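Local structure of glycosyl hydrolase family 2, TIM barrel domain protein (Parabacteroides merdae ATCC 43184, 6DXU) at residues T770-D776 and N809-K815. The protein probably hydrolyses beta-glucuronides, as a gut bacterial beta-glucuronidase of glycoside hydrolase family 2. Residues are numbered along the deposited sequence; the frame is centred on the assembly and turned at random.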
# COMPACT_ATOMS: atom_id res chain seq x y z
N THR D 770 -46.38 -22.91 14.80
CA THR D 770 -45.33 -23.32 13.88
C THR D 770 -45.88 -24.29 12.84
O THR D 770 -46.52 -25.29 13.20
CB THR D 770 -44.19 -23.98 14.66
OG1 THR D 770 -43.62 -23.02 15.56
CG2 THR D 770 -43.09 -24.50 13.71
N PHE D 771 -45.65 -24.01 11.56
CA PHE D 771 -46.03 -24.89 10.46
C PHE D 771 -44.83 -25.67 9.95
O PHE D 771 -43.74 -25.11 9.81
CB PHE D 771 -46.62 -24.07 9.32
CG PHE D 771 -47.90 -23.38 9.65
CD1 PHE D 771 -49.12 -24.04 9.51
CD2 PHE D 771 -47.90 -22.06 10.10
CE1 PHE D 771 -50.31 -23.40 9.80
CE2 PHE D 771 -49.08 -21.42 10.40
CZ PHE D 771 -50.29 -22.09 10.25
N GLU D 772 -45.03 -26.96 9.64
CA GLU D 772 -44.03 -27.78 8.97
C GLU D 772 -44.72 -28.61 7.90
O GLU D 772 -45.92 -28.88 7.99
CB GLU D 772 -43.27 -28.71 9.93
CG GLU D 772 -42.47 -28.01 11.00
CD GLU D 772 -41.67 -28.97 11.88
OE1 GLU D 772 -41.78 -30.21 11.72
OE2 GLU D 772 -40.93 -28.46 12.75
N ILE D 773 -43.97 -29.03 6.88
CA ILE D 773 -44.55 -29.84 5.81
C ILE D 773 -43.57 -30.93 5.40
O ILE D 773 -42.36 -30.73 5.43
CB ILE D 773 -44.96 -28.97 4.60
CG1 ILE D 773 -45.79 -29.77 3.60
CG2 ILE D 773 -43.75 -28.37 3.89
CD1 ILE D 773 -46.52 -28.90 2.57
N ALA D 774 -44.11 -32.10 5.05
CA ALA D 774 -43.33 -33.20 4.50
C ALA D 774 -44.08 -33.78 3.32
O ALA D 774 -45.30 -33.97 3.39
CB ALA D 774 -43.06 -34.28 5.56
N GLY D 775 -43.38 -34.01 2.21
CA GLY D 775 -44.00 -34.54 1.02
C GLY D 775 -43.76 -33.65 -0.19
O GLY D 775 -42.75 -32.95 -0.29
N ASP D 776 -44.72 -33.68 -1.13
CA ASP D 776 -44.49 -33.05 -2.42
C ASP D 776 -44.63 -31.53 -2.38
O ASP D 776 -44.05 -30.84 -3.23
CB ASP D 776 -45.45 -33.62 -3.47
CG ASP D 776 -45.25 -35.11 -3.69
OD1 ASP D 776 -46.26 -35.81 -3.92
OD2 ASP D 776 -44.09 -35.57 -3.62
N ASN D 809 -48.84 -34.87 -3.04
CA ASN D 809 -49.43 -35.13 -1.74
C ASN D 809 -48.48 -34.71 -0.63
O ASN D 809 -47.27 -34.92 -0.74
CB ASN D 809 -49.80 -36.62 -1.59
CG ASN D 809 -50.84 -37.06 -2.62
OD1 ASN D 809 -51.69 -36.27 -3.05
ND2 ASN D 809 -50.78 -38.32 -3.02
N SER D 810 -49.02 -34.16 0.46
CA SER D 810 -48.18 -33.69 1.55
C SER D 810 -48.89 -33.92 2.87
O SER D 810 -50.10 -34.14 2.92
CB SER D 810 -47.83 -32.20 1.41
OG SER D 810 -47.34 -31.91 0.12
N VAL D 811 -48.11 -33.87 3.95
CA VAL D 811 -48.66 -33.78 5.30
C VAL D 811 -48.12 -32.52 5.95
O VAL D 811 -46.90 -32.32 6.01
CB VAL D 811 -48.36 -35.02 6.14
CG1 VAL D 811 -48.90 -34.83 7.55
CG2 VAL D 811 -49.01 -36.25 5.51
N VAL D 812 -49.02 -31.70 6.46
CA VAL D 812 -48.68 -30.50 7.22
C VAL D 812 -48.81 -30.83 8.69
O VAL D 812 -49.77 -31.48 9.11
CB VAL D 812 -49.60 -29.33 6.83
CG1 VAL D 812 -49.43 -28.16 7.81
CG2 VAL D 812 -49.28 -28.87 5.40
N ALA D 813 -47.81 -30.42 9.47
CA ALA D 813 -47.86 -30.50 10.92
C ALA D 813 -47.95 -29.10 11.49
O ALA D 813 -47.35 -28.16 10.95
CB ALA D 813 -46.63 -31.21 11.48
N VAL D 814 -48.68 -28.96 12.58
CA VAL D 814 -48.89 -27.68 13.25
C VAL D 814 -48.50 -27.86 14.70
O VAL D 814 -49.07 -28.70 15.41
CB VAL D 814 -50.35 -27.22 13.14
CG1 VAL D 814 -50.57 -25.97 13.96
CG2 VAL D 814 -50.71 -27.00 11.69
N LYS D 815 -47.52 -27.08 15.15
CA LYS D 815 -46.97 -27.20 16.48
C LYS D 815 -47.23 -25.93 17.29
O LYS D 815 -47.31 -24.84 16.73
CB LYS D 815 -45.46 -27.49 16.45
CG LYS D 815 -45.10 -28.76 15.70
CD LYS D 815 -43.73 -29.29 16.14
CE LYS D 815 -42.63 -28.71 15.30
NZ LYS D 815 -41.34 -29.48 15.42
O HOH W 1 -44.83 -22.92 18.05
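N809 meets D776 through two backbone atoms. Its N donates to D776 OD1 at 2.9 Å, on the anti side of the carboxylate and somewhat out of its plane. Its O takes the D776 N-H at 2.9 Å, nearly straight. With D776 CG anti to its own carbonyl carbon (chi1 -62°), the carboxylate hangs beside the backbone N-H of N809. The other oxygen, OD2, bonds T821 OG1 of the second subunit. S810 lies across from G775, and its CB touches I773 CD1 at 3.7 Å. Its OG is hydrogen-bonded to G777 N. V811 forms a hydrogen-bonded antiparallel pair with A774, its N and O both engaged. The two side chains lie on the face that also carries E772, A813 and K815. The two strands are the central pair of a four-stranded antiparallel sheet, between 791-793 and 822-826. Through F771, I773, V812 and V814 this sheet packs on the one containing 747-755 and 798-804, forming a beta sandwich within the family 2 C-terminal domain. The face with A774 packs on the second subunit, where A774 meets A774. V812 turns to the other face, against the strand 798-804. The side chains of V812 and I773 cross, with V812 CG2 4.0 Å from I773 CD1, and V812 CG1 comes to the edge of the F771 ring. A813 pairs with E772 by two backbone bonds. V814 lies alongside F771, pointing the same way, with CG2 4.0 Å from CD1. Both side chains also touch V752. K815 bonds T770 through backbone N and O. Its chain bends at chi3 (-90°), which brings NZ over the extended E772. NZ forms a salt bridge to E772 OE2 at 2.9 Å, arriving 46° above the carboxylate plane. NZ also donates to G775 O of the second subunit, whose G775 N bonds E772 OE1.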